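Local coordinates for iron transport multicopper oxidase FET3 (Saccharomyces cerevisiae, PDB 1ZPU), which uses four bound coppers to oxidise ferrous iron with oxygen, supplying ferric iron to the permease FTR1 for high-affinity uptake, and also oxidises cuprous ions, at residues V172-V182 against A272-K280; T246-Q254 against T281-Y289. All blocks are in the same frame, centred on the assembly; numbering follows the deposited sequence.

Interaction 1 (V172-V182 against A272-K280). With NAG (2-acetamido-2-deoxy-beta-D-glucopyranose), chain H; NAG (2-acetamido-2-deoxy-beta-D-glucopyranose), chain G; NAG (2-acetamido-2-deoxy-beta-D-glucopyranose), chain B.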
loop_
_atom_site.group_PDB
_atom_site.type_symbol
_atom_site.label_atom_id
_atom_site.label_comp_id
_atom_site.label_asym_id
_atom_site.label_seq_id
_atom_site.Cartn_x
_atom_site.Cartn_y
_atom_site.Cartn_z
ATOM N N VAL A 172 5.948 -4.225 16.320
ATOM C CA VAL A 172 5.037 -3.087 16.527
ATOM C C VAL A 172 5.862 -1.874 16.885
ATOM O O VAL A 172 6.778 -1.975 17.713
ATOM C CB VAL A 172 4.005 -3.267 17.704
ATOM C CG1 VAL A 172 2.628 -3.396 17.184
ATOM C CG2 VAL A 172 4.349 -4.416 18.650
ATOM N N ASN A 173 5.530 -0.720 16.292
ATOM C CA ASN A 173 6.288 0.526 16.528
ATOM C C ASN A 173 7.776 0.289 16.526
ATOM O O ASN A 173 8.483 0.844 17.331
ATOM C CB ASN A 173 5.900 1.179 17.849
ATOM C CG ASN A 173 4.701 2.058 17.721
ATOM O OD1 ASN A 173 3.910 1.922 16.773
ATOM N ND2 ASN A 173 4.548 2.973 18.686
ATOM N N ASN A 174 8.237 -0.572 15.629
ATOM C CA ASN A 174 9.651 -0.868 15.461
ATOM C C ASN A 174 10.355 -1.459 16.689
ATOM O O ASN A 174 11.552 -1.224 16.898
ATOM C CB ASN A 174 10.400 0.351 14.910
ATOM C CG ASN A 174 9.858 0.806 13.563
ATOM O OD1 ASN A 174 10.091 0.181 12.535
ATOM N ND2 ASN A 174 9.124 1.899 13.571
ATOM N N THR A 175 9.617 -2.221 17.492
ATOM C CA THR A 175 10.205 -3.190 18.447
ATOM C C THR A 175 9.322 -4.401 18.579
ATOM O O THR A 175 8.380 -4.591 17.823
ATOM C CB THR A 175 10.309 -2.687 19.900
ATOM O OG1 THR A 175 9.314 -1.690 20.125
ATOM C CG2 THR A 175 11.678 -2.152 20.193
ATOM N N MET A 176 9.641 -5.199 19.586
ATOM C CA MET A 176 8.811 -6.291 20.013
ATOM C C MET A 176 8.426 -6.067 21.467
ATOM O O MET A 176 9.013 -5.226 22.145
ATOM C CB MET A 176 9.571 -7.599 19.859
ATOM C CG MET A 176 9.708 -8.025 18.425
ATOM S SD MET A 176 10.117 -9.763 18.340
ATOM C CE MET A 176 8.510 -10.552 18.376
ATOM N N ASN A 177 7.441 -6.829 21.942
ATOM C CA ASN A 177 6.979 -6.762 23.340
ATOM C C ASN A 177 6.924 -5.330 23.889
ATOM O O ASN A 177 7.615 -4.968 24.833
ATOM C CB ASN A 177 7.724 -7.759 24.250
ATOM C CG ASN A 177 9.114 -8.071 23.760
ATOM O OD1 ASN A 177 9.948 -7.189 23.716
ATOM N ND2 ASN A 177 9.378 -9.322 23.406
ATOM N N LEU A 178 6.063 -4.543 23.245
ATOM C CA LEU A 178 5.831 -3.136 23.510
ATOM C C LEU A 178 4.870 -2.922 24.656
ATOM O O LEU A 178 3.923 -3.689 24.850
ATOM C CB LEU A 178 5.197 -2.519 22.269
ATOM C CG LEU A 178 4.868 -1.030 22.215
ATOM C CD1 LEU A 178 6.151 -0.196 22.226
ATOM C CD2 LEU A 178 4.078 -0.753 20.962
ATOM N N THR A 179 5.098 -1.826 25.365
ATOM C CA THR A 179 4.271 -1.395 26.466
ATOM C C THR A 179 3.341 -0.237 26.068
ATOM O O THR A 179 3.788 0.767 25.489
ATOM C CB THR A 179 5.183 -0.971 27.592
ATOM O OG1 THR A 179 5.720 -2.147 28.188
ATOM C CG2 THR A 179 4.445 -0.174 28.621
ATOM N N TRP A 180 2.051 -0.389 26.370
ATOM C CA TRP A 180 1.087 0.685 26.218
ATOM C C TRP A 180 0.442 0.942 27.575
ATOM O O TRP A 180 -0.363 0.141 28.074
ATOM C CB TRP A 180 0.056 0.333 25.145
ATOM C CG TRP A 180 -1.040 1.337 24.959
ATOM C CD1 TRP A 180 -0.950 2.686 25.107
ATOM C CD2 TRP A 180 -2.379 1.069 24.557
ATOM N NE1 TRP A 180 -2.154 3.280 24.834
ATOM C CE2 TRP A 180 -3.050 2.311 24.485
ATOM C CE3 TRP A 180 -3.086 -0.103 24.261
ATOM C CZ2 TRP A 180 -4.403 2.421 24.138
ATOM C CZ3 TRP A 180 -4.446 0.002 23.909
ATOM C CH2 TRP A 180 -5.084 1.262 23.853
ATOM N N GLU A 181 0.829 2.057 28.184
ATOM C CA GLU A 181 0.327 2.447 29.505
ATOM C C GLU A 181 -1.016 3.157 29.386
ATOM O O GLU A 181 -1.108 4.206 28.751
ATOM C CB GLU A 181 1.309 3.404 30.172
ATOM C CG GLU A 181 2.758 2.997 30.056
ATOM C CD GLU A 181 3.542 3.388 31.290
ATOM O OE1 GLU A 181 4.166 2.483 31.895
ATOM O OE2 GLU A 181 3.515 4.590 31.673
ATOM N N VAL A 182 -2.056 2.606 30.001
ATOM C CA VAL A 182 -3.384 3.194 29.848
ATOM C C VAL A 182 -3.917 3.762 31.142
ATOM O O VAL A 182 -3.379 3.482 32.203
ATOM C CB VAL A 182 -4.422 2.209 29.232
ATOM C CG1 VAL A 182 -4.087 1.926 27.766
ATOM C CG2 VAL A 182 -4.531 0.929 30.050
ATOM N N ALA A 272 2.879 -12.849 18.432
ATOM C CA ALA A 272 3.679 -11.970 19.275
ATOM C C ALA A 272 2.813 -11.223 20.291
ATOM O O ALA A 272 1.718 -10.762 19.964
ATOM C CB ALA A 272 4.427 -10.999 18.430
ATOM N N THR A 273 3.309 -11.118 21.524
ATOM C CA THR A 273 2.565 -10.486 22.616
ATOM C C THR A 273 3.171 -9.141 23.003
ATOM O O THR A 273 4.376 -9.035 23.247
ATOM C CB THR A 273 2.536 -11.358 23.915
ATOM O OG1 THR A 273 2.104 -12.696 23.636
ATOM C CG2 THR A 273 1.649 -10.738 24.965
ATOM N N SER A 274 2.317 -8.127 23.072
ATOM C CA SER A 274 2.662 -6.842 23.669
ATOM C C SER A 274 1.749 -6.562 24.864
ATOM O O SER A 274 0.873 -7.367 25.184
ATOM C CB SER A 274 2.565 -5.718 22.652
ATOM O OG SER A 274 3.798 -5.559 21.977
ATOM N N TYR A 275 1.953 -5.431 25.533
ATOM C CA TYR A 275 1.331 -5.233 26.831
ATOM C C TYR A 275 0.491 -3.982 26.961
ATOM O O TYR A 275 0.992 -2.869 26.879
ATOM C CB TYR A 275 2.385 -5.228 27.938
ATOM C CG TYR A 275 3.480 -6.221 27.708
ATOM C CD1 TYR A 275 4.788 -5.792 27.487
ATOM C CD2 TYR A 275 3.211 -7.591 27.685
ATOM C CE1 TYR A 275 5.799 -6.691 27.262
ATOM C CE2 TYR A 275 4.219 -8.501 27.459
ATOM C CZ TYR A 275 5.515 -8.039 27.244
ATOM O OH TYR A 275 6.535 -8.935 27.020
ATOM N N MET A 276 -0.798 -4.187 27.194
ATOM C CA MET A 276 -1.664 -3.119 27.669
ATOM C C MET A 276 -1.574 -3.069 29.204
ATOM O O MET A 276 -2.084 -3.955 29.912
ATOM C CB MET A 276 -3.097 -3.327 27.194
ATOM C CG MET A 276 -4.001 -2.160 27.454
ATOM S SD MET A 276 -5.608 -2.489 26.736
ATOM C CE MET A 276 -6.615 -1.223 27.502
ATOM N N VAL A 277 -0.900 -2.030 29.694
ATOM C CA VAL A 277 -0.534 -1.925 31.098
ATOM C C VAL A 277 -1.416 -0.939 31.872
ATOM O O VAL A 277 -1.328 0.271 31.683
ATOM C CB VAL A 277 0.958 -1.531 31.269
ATOM C CG1 VAL A 277 1.328 -1.503 32.719
ATOM C CG2 VAL A 277 1.873 -2.489 30.522
ATOM N N TYR A 278 -2.262 -1.468 32.747
ATOM C CA TYR A 278 -3.056 -0.642 33.639
ATOM C C TYR A 278 -2.259 -0.410 34.906
ATOM O O TYR A 278 -2.381 0.632 35.531
ATOM C CB TYR A 278 -4.377 -1.328 34.001
ATOM C CG TYR A 278 -5.467 -1.322 32.948
ATOM C CD1 TYR A 278 -5.364 -2.099 31.797
ATOM C CD2 TYR A 278 -6.633 -0.586 33.138
ATOM C CE1 TYR A 278 -6.370 -2.110 30.851
ATOM C CE2 TYR A 278 -7.653 -0.597 32.199
ATOM C CZ TYR A 278 -7.515 -1.360 31.059
ATOM O OH TYR A 278 -8.524 -1.372 30.127
ATOM N N ASN A 279 -1.453 -1.398 35.281
ATOM C CA ASN A 279 -0.694 -1.364 36.523
ATOM C C ASN A 279 0.784 -1.648 36.260
ATOM O O ASN A 279 1.160 -2.746 35.844
ATOM C CB ASN A 279 -1.275 -2.366 37.519
ATOM C CG ASN A 279 -0.658 -2.252 38.888
ATOM O OD1 ASN A 279 0.425 -1.690 39.053
ATOM N ND2 ASN A 279 -1.370 -2.769 39.891
ATOM N N LYS A 280 1.615 -0.642 36.501
ATOM C CA LYS A 280 3.034 -0.693 36.138
ATOM C C LYS A 280 3.810 -1.713 36.942
ATOM O O LYS A 280 4.946 -2.044 36.619
ATOM C CB LYS A 280 3.677 0.677 36.316
ATOM C CG LYS A 280 3.335 1.655 35.203
ATOM C CD LYS A 280 4.539 2.531 34.836
ATOM C CE LYS A 280 4.864 3.505 35.951
ATOM N NZ LYS A 280 3.613 4.191 36.407
HETATM C C1 NAG H . 10.820 -9.563 23.472
HETATM C C2 NAG H . 12.241 -9.076 23.174
HETATM C C3 NAG H . 13.080 -10.102 22.413
HETATM C C4 NAG H . 13.013 -11.494 23.026
HETATM C C5 NAG H . 11.529 -11.806 23.234
HETATM C C6 NAG H . 11.295 -13.121 23.952
HETATM C C7 NAG H . 12.686 -6.749 22.369
HETATM C C8 NAG H . 12.939 -6.124 23.713
HETATM N N2 NAG H . 12.136 -7.958 22.288
HETATM O O3 NAG H . 14.431 -9.715 22.344
HETATM O O4 NAG H . 13.625 -12.404 22.128
HETATM O O5 NAG H . 10.993 -10.815 24.083
HETATM O O6 NAG H . 11.746 -12.916 25.273
HETATM O O7 NAG H . 12.933 -6.137 21.335
HETATM C C1 NAG G . 3.506 3.965 18.516
HETATM C C2 NAG G . 3.168 4.487 19.916
HETATM C C3 NAG G . 2.194 5.657 19.834
HETATM C C4 NAG G . 2.631 6.734 18.835
HETATM C C5 NAG G . 3.004 6.077 17.522
HETATM C C6 NAG G . 3.670 7.132 16.665
HETATM C C7 NAG G . 3.066 3.138 21.956
HETATM C C8 NAG G . 2.247 2.223 22.839
HETATM N N2 NAG G . 2.616 3.427 20.735
HETATM O O3 NAG G . 2.105 6.239 21.105
HETATM O O4 NAG G . 1.568 7.612 18.501
HETATM O O5 NAG G . 3.941 5.056 17.735
HETATM O O6 NAG G . 3.953 6.633 15.381
HETATM O O7 NAG G . 4.125 3.591 22.383
HETATM C C1 NAG B . -0.619 -3.216 41.039
HETATM C C2 NAG B . -1.301 -2.501 42.207
HETATM C C3 NAG B . -0.718 -2.987 43.525
HETATM C C4 NAG B . -0.891 -4.503 43.613
HETATM C C5 NAG B . -0.225 -5.126 42.389
HETATM C C6 NAG B . -0.384 -6.633 42.326
HETATM C C7 NAG B . -2.242 -0.276 42.008
HETATM C C8 NAG B . -2.266 0.877 42.968
HETATM N N2 NAG B . -1.166 -1.062 42.095
HETATM O O3 NAG B . -1.341 -2.318 44.599
HETATM O O4 NAG B . -0.291 -4.996 44.789
HETATM O O5 NAG B . -0.788 -4.605 41.211
HETATM O O6 NAG B . 0.571 -7.088 41.398
HETATM O O7 NAG B . -3.179 -0.452 41.208
#
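Tyr275 N donates to Leu178 O at 2.7 Å, the first rung of a parallel β ladder that joins strand 179-181 to strand 272-277 at the margin of a cupredoxin-like β-sandwich domain. Tyr275 O then receives Trp180 N, and the same alternation carries on through Val277 N to Trp180 O and Val182 N to Val277 O. One step before the ladder, a side chain replaces the backbone: Ser274 OG accepts Leu178 N at 2.8 Å, with a bent N-H...O angle of 145°. Trp180 and Met276 share the inward face of the sheet and lie side by side, since both carry CG anti to the backbone N (chi1 177° and -171°). Met276 CG comes within 3.9 Å of Trp180 CE3, and Met276 SD makes an oblique Met-aromatic contact. The indole also meets Tyr188 edge-to-face and reaches Leu135 on the facing sheet. The other face carries Thr179, whose OG1 lies near the plane of the Tyr275 ring at its edge, and whose CG2 meets Val277 CG2 at 3.9 Å. Asn173 and Asn177, ahead of strand 179-181, and Asn279, after strand 272-277, each carry an N-glycan. At the C-terminal end of the ladder Val182 turns its two methyls to different rings, CG1 over the indole of Trp180 and CG2 over the face of Tyr278, where Val182 CG2 stands 3.6 Å from the phenol centroid in a CH-π contact.

Interaction 2 (T246-Q254 against T281-Y289). With NAG (2-acetamido-2-deoxy-beta-D-glucopyranose), chain L; NAG (2-acetamido-2-deoxy-beta-D-glucopyranose), chain B.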
loop_
_atom_site.group_PDB
_atom_site.type_symbol
_atom_site.label_atom_id
_atom_site.label_comp_id
_atom_site.label_asym_id
_atom_site.label_seq_id
_atom_site.Cartn_x
_atom_site.Cartn_y
_atom_site.Cartn_z
ATOM N N THR A 246 -7.647 -1.005 37.775
ATOM C CA THR A 246 -6.217 -0.865 37.554
ATOM C C THR A 246 -5.507 -2.101 38.125
ATOM O O THR A 246 -4.323 -2.071 38.431
ATOM C CB THR A 246 -5.719 0.471 38.169
ATOM O OG1 THR A 246 -6.316 1.548 37.437
ATOM C CG2 THR A 246 -4.195 0.626 38.082
ATOM N N ASP A 247 -6.236 -3.204 38.240
ATOM C CA ASP A 247 -5.703 -4.375 38.919
ATOM C C ASP A 247 -4.913 -5.333 38.010
ATOM O O ASP A 247 -3.934 -5.925 38.452
ATOM C CB ASP A 247 -6.797 -5.088 39.731
ATOM C CG ASP A 247 -7.618 -6.059 38.897
ATOM O OD1 ASP A 247 -8.126 -5.668 37.818
ATOM O OD2 ASP A 247 -7.755 -7.222 39.332
ATOM N N LYS A 248 -5.321 -5.458 36.750
ATOM C CA LYS A 248 -4.739 -6.447 35.839
ATOM C C LYS A 248 -4.176 -5.831 34.558
ATOM O O LYS A 248 -4.642 -4.793 34.104
ATOM C CB LYS A 248 -5.791 -7.491 35.473
ATOM C CG LYS A 248 -5.215 -8.726 34.821
ATOM C CD LYS A 248 -6.239 -9.394 33.922
ATOM C CE LYS A 248 -5.716 -10.718 33.382
ATOM N NZ LYS A 248 -5.756 -11.758 34.454
ATOM N N ASN A 249 -3.172 -6.477 33.977
ATOM C CA ASN A 249 -2.690 -6.091 32.642
ATOM C C ASN A 249 -3.140 -7.062 31.549
ATOM O O ASN A 249 -3.380 -8.244 31.790
ATOM C CB ASN A 249 -1.165 -5.915 32.600
ATOM C CG ASN A 249 -0.668 -4.822 33.529
ATOM O OD1 ASN A 249 -1.204 -3.722 33.565
ATOM N ND2 ASN A 249 0.369 -5.132 34.292
ATOM N N PHE A 250 -3.241 -6.549 30.332
ATOM C CA PHE A 250 -3.825 -7.302 29.231
ATOM C C PHE A 250 -2.898 -7.394 28.030
ATOM O O PHE A 250 -2.099 -6.499 27.774
ATOM C CB PHE A 250 -5.133 -6.656 28.817
ATOM C CG PHE A 250 -6.171 -6.668 29.882
ATOM C CD1 PHE A 250 -6.222 -5.658 30.838
ATOM C CD2 PHE A 250 -7.118 -7.688 29.933
ATOM C CE1 PHE A 250 -7.189 -5.665 31.814
ATOM C CE2 PHE A 250 -8.088 -7.694 30.907
ATOM C CZ PHE A 250 -8.121 -6.678 31.846
ATOM N N ALA A 251 -3.020 -8.486 27.293
ATOM C CA ALA A 251 -2.148 -8.746 26.160
ATOM C C ALA A 251 -2.660 -8.070 24.888
ATOM O O ALA A 251 -3.844 -8.196 24.548
ATOM C CB ALA A 251 -2.033 -10.229 25.949
ATOM N N ILE A 252 -1.779 -7.327 24.217
ATOM C CA ILE A 252 -2.020 -6.819 22.865
ATOM C C ILE A 252 -1.383 -7.844 21.934
ATOM O O ILE A 252 -0.188 -8.109 22.007
ATOM C CB ILE A 252 -1.360 -5.434 22.632
ATOM C CG1 ILE A 252 -1.895 -4.385 23.601
ATOM C CG2 ILE A 252 -1.552 -4.970 21.181
ATOM C CD1 ILE A 252 -1.018 -3.164 23.683
ATOM N N MET A 253 -2.188 -8.430 21.063
ATOM C CA MET A 253 -1.778 -9.613 20.325
ATOM C C MET A 253 -1.750 -9.387 18.820
ATOM O O MET A 253 -2.712 -8.890 18.244
ATOM C CB MET A 253 -2.748 -10.735 20.661
ATOM C CG MET A 253 -2.123 -12.107 20.604
ATOM S SD MET A 253 -1.106 -12.531 22.029
ATOM C CE MET A 253 -1.520 -11.193 23.107
ATOM N N GLN A 254 -0.637 -9.741 18.195
ATOM C CA GLN A 254 -0.553 -9.765 16.733
ATOM C C GLN A 254 -0.093 -11.154 16.228
ATOM O O GLN A 254 0.772 -11.801 16.837
ATOM C CB GLN A 254 0.288 -8.587 16.183
ATOM C CG GLN A 254 1.754 -8.699 16.338
ATOM C CD GLN A 254 2.493 -7.355 16.184
ATOM O OE1 GLN A 254 3.001 -6.810 17.161
ATOM N NE2 GLN A 254 2.591 -6.848 14.954
ATOM N N THR A 281 3.165 -2.238 37.971
ATOM C CA THR A 281 3.837 -2.993 38.986
ATOM C C THR A 281 3.348 -4.443 38.964
ATOM O O THR A 281 4.010 -5.344 39.480
ATOM C CB THR A 281 3.619 -2.231 40.291
ATOM O OG1 THR A 281 4.882 -1.852 40.828
ATOM C CG2 THR A 281 2.782 -2.977 41.276
ATOM N N ALA A 282 2.217 -4.655 38.299
ATOM C CA ALA A 282 1.605 -5.972 38.203
ATOM C C ALA A 282 2.312 -6.891 37.190
ATOM O O ALA A 282 3.248 -6.477 36.513
ATOM C CB ALA A 282 0.121 -5.833 37.891
ATOM N N ALA A 283 1.859 -8.141 37.118
ATOM C CA ALA A 283 2.419 -9.140 36.229
ATOM C C ALA A 283 2.221 -8.732 34.788
ATOM O O ALA A 283 1.121 -8.336 34.407
ATOM C CB ALA A 283 1.753 -10.478 36.485
ATOM N N LEU A 284 3.293 -8.817 33.998
ATOM C CA LEU A 284 3.224 -8.617 32.556
ATOM C C LEU A 284 2.393 -9.720 31.945
ATOM O O LEU A 284 2.573 -10.883 32.294
ATOM C CB LEU A 284 4.622 -8.655 31.963
ATOM C CG LEU A 284 5.507 -7.515 32.453
ATOM C CD1 LEU A 284 6.949 -7.727 31.962
ATOM C CD2 LEU A 284 4.924 -6.135 32.032
ATOM N N PRO A 285 1.448 -9.362 31.070
ATOM C CA PRO A 285 0.557 -10.358 30.475
ATOM C C PRO A 285 1.278 -11.435 29.673
ATOM O O PRO A 285 2.251 -11.153 28.977
ATOM C CB PRO A 285 -0.353 -9.529 29.562
ATOM C CG PRO A 285 0.313 -8.192 29.422
ATOM C CD PRO A 285 1.121 -7.991 30.651
ATOM N N THR A 286 0.801 -12.668 29.816
ATOM C CA THR A 286 1.206 -13.783 28.969
ATOM C C THR A 286 0.437 -13.716 27.644
ATOM O O THR A 286 -0.441 -12.877 27.486
ATOM C CB THR A 286 0.853 -15.088 29.659
ATOM O OG1 THR A 286 -0.506 -15.020 30.123
ATOM C CG2 THR A 286 1.783 -15.323 30.844
ATOM N N GLN A 287 0.753 -14.602 26.699
ATOM C CA GLN A 287 0.026 -14.665 25.433
ATOM C C GLN A 287 -1.445 -14.949 25.656
ATOM O O GLN A 287 -1.805 -15.789 26.481
ATOM C CB GLN A 287 0.573 -15.759 24.543
ATOM C CG GLN A 287 -0.330 -16.015 23.369
ATOM C CD GLN A 287 0.178 -17.071 22.429
ATOM O OE1 GLN A 287 1.205 -17.707 22.671
ATOM N NE2 GLN A 287 -0.559 -17.279 21.335
ATOM N N ASN A 288 -2.293 -14.241 24.925
ATOM C CA ASN A 288 -3.710 -14.531 24.930
ATOM C C ASN A 288 -4.072 -15.525 23.830
ATOM O O ASN A 288 -4.018 -15.211 22.634
ATOM C CB ASN A 288 -4.525 -13.244 24.791
ATOM C CG ASN A 288 -6.030 -13.492 24.895
ATOM O OD1 ASN A 288 -6.790 -13.133 23.995
ATOM N ND2 ASN A 288 -6.459 -14.106 25.993
ATOM N N TYR A 289 -4.422 -16.733 24.245
ATOM C CA TYR A 289 -4.825 -17.785 23.330
ATOM C C TYR A 289 -6.208 -17.520 22.811
ATOM O O TYR A 289 -7.105 -17.174 23.556
ATOM C CB TYR A 289 -4.760 -19.138 24.021
ATOM C CG TYR A 289 -3.340 -19.551 24.225
ATOM C CD1 TYR A 289 -2.856 -19.914 25.480
ATOM C CD2 TYR A 289 -2.459 -19.538 23.156
ATOM C CE1 TYR A 289 -1.516 -20.282 25.642
ATOM C CE2 TYR A 289 -1.148 -19.897 23.303
ATOM C CZ TYR A 289 -0.667 -20.262 24.535
ATOM O OH TYR A 289 0.662 -20.604 24.616
HETATM C C1 NAG L . -0.517 -18.739 18.472
HETATM C C2 NAG L . -0.179 -19.957 19.324
HETATM C C3 NAG L . -1.148 -21.133 19.141
HETATM C C4 NAG L . -2.575 -20.716 19.417
HETATM C C5 NAG L . -2.839 -19.556 18.458
HETATM C C6 NAG L . -4.251 -19.008 18.642
HETATM C C7 NAG L . 2.037 -20.706 20.014
HETATM C C8 NAG L . 1.891 -20.067 21.367
HETATM N N2 NAG L . 1.166 -20.386 19.044
HETATM O O3 NAG L . -0.865 -22.173 20.048
HETATM O O4 NAG L . -3.396 -21.849 19.199
HETATM O O5 NAG L . -1.904 -18.479 18.643
HETATM O O6 NAG L . -4.333 -18.366 19.894
HETATM O O7 NAG L . 2.956 -21.508 19.847
HETATM C C1 NAG B . -0.619 -3.216 41.039
HETATM C C2 NAG B . -1.301 -2.501 42.207
HETATM C C3 NAG B . -0.718 -2.987 43.525
HETATM C C4 NAG B . -0.891 -4.503 43.613
HETATM C C5 NAG B . -0.225 -5.126 42.389
HETATM C C6 NAG B . -0.384 -6.633 42.326
HETATM C C7 NAG B . -2.242 -0.276 42.008
HETATM C C8 NAG B . -2.266 0.877 42.968
HETATM N N2 NAG B . -1.166 -1.062 42.095
HETATM O O3 NAG B . -1.341 -2.318 44.599
HETATM O O4 NAG B . -0.291 -4.996 44.789
HETATM O O5 NAG B . -0.788 -4.605 41.211
HETATM O O6 NAG B . 0.571 -7.088 41.398
HETATM O O7 NAG B . -3.179 -0.452 41.208
#
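Asn249 CB rests against Pro285 CD at 3.7 Å, and the amide beyond it splits between two partners. OD1 accepts the backbone N of Asn279, just before the 281-289 segment, while Asn249 ND2 donates to Ala283 O at 3.3 Å. The N-H points well at its acceptor (162°) and the oxygen lies close to the amide plane of Asn249, yet the donor sits above the plane of the Ala283 carbonyl. Ala282 CB packs 3.7 Å from Asn249 ND2. Replacing Asn249 with an alanine would probably leave Asn279 N and Ala283 O without these partners and let the 281-289 segment shift at this end. Further along, the Pro285 ring lies on the backbone, its CG 3.4 Å from Phe250 O and its CB 4.0 Å from Ala251 CB. Ala251 CB also touches Thr286 O. Met253, bent back at its thioether by chi2 (78°) and chi3, offers SD to Asn288 N in a weak hydrogen bond of 3.6 Å, and Asn288 OD1 is itself held by Trp204 NE1. Strand 250-254 has a strand on each edge; the irregular, extended segment that follows strand 271-277 packs instead on part of the outer face, over Asn249, Ala251 and Met253, of a cupredoxin-like β-sandwich.

Interactions 1 and 2 have centres about 9 Å apart and both reach one mixed sheet of the second plastocyanin-like domain, 281-289 lying on it rather than in it. Their segments alternate along the chain, in the order 172-182, 246-254, 272-280 and 281-289. Strand 271-277 is the common element: strand 179-181 pairs with one edge, while strand 250-256 runs antiparallel along the other, with probable hydrogen bonds from Ser274 N to Ile252 O and from Met276 N to Phe250 O. The chain then passes straight from interaction 1 into the covering segment of interaction 2, beside the glycan on Asn279, which both contacts touch. The region is glycosylated and lies away from the copper sites.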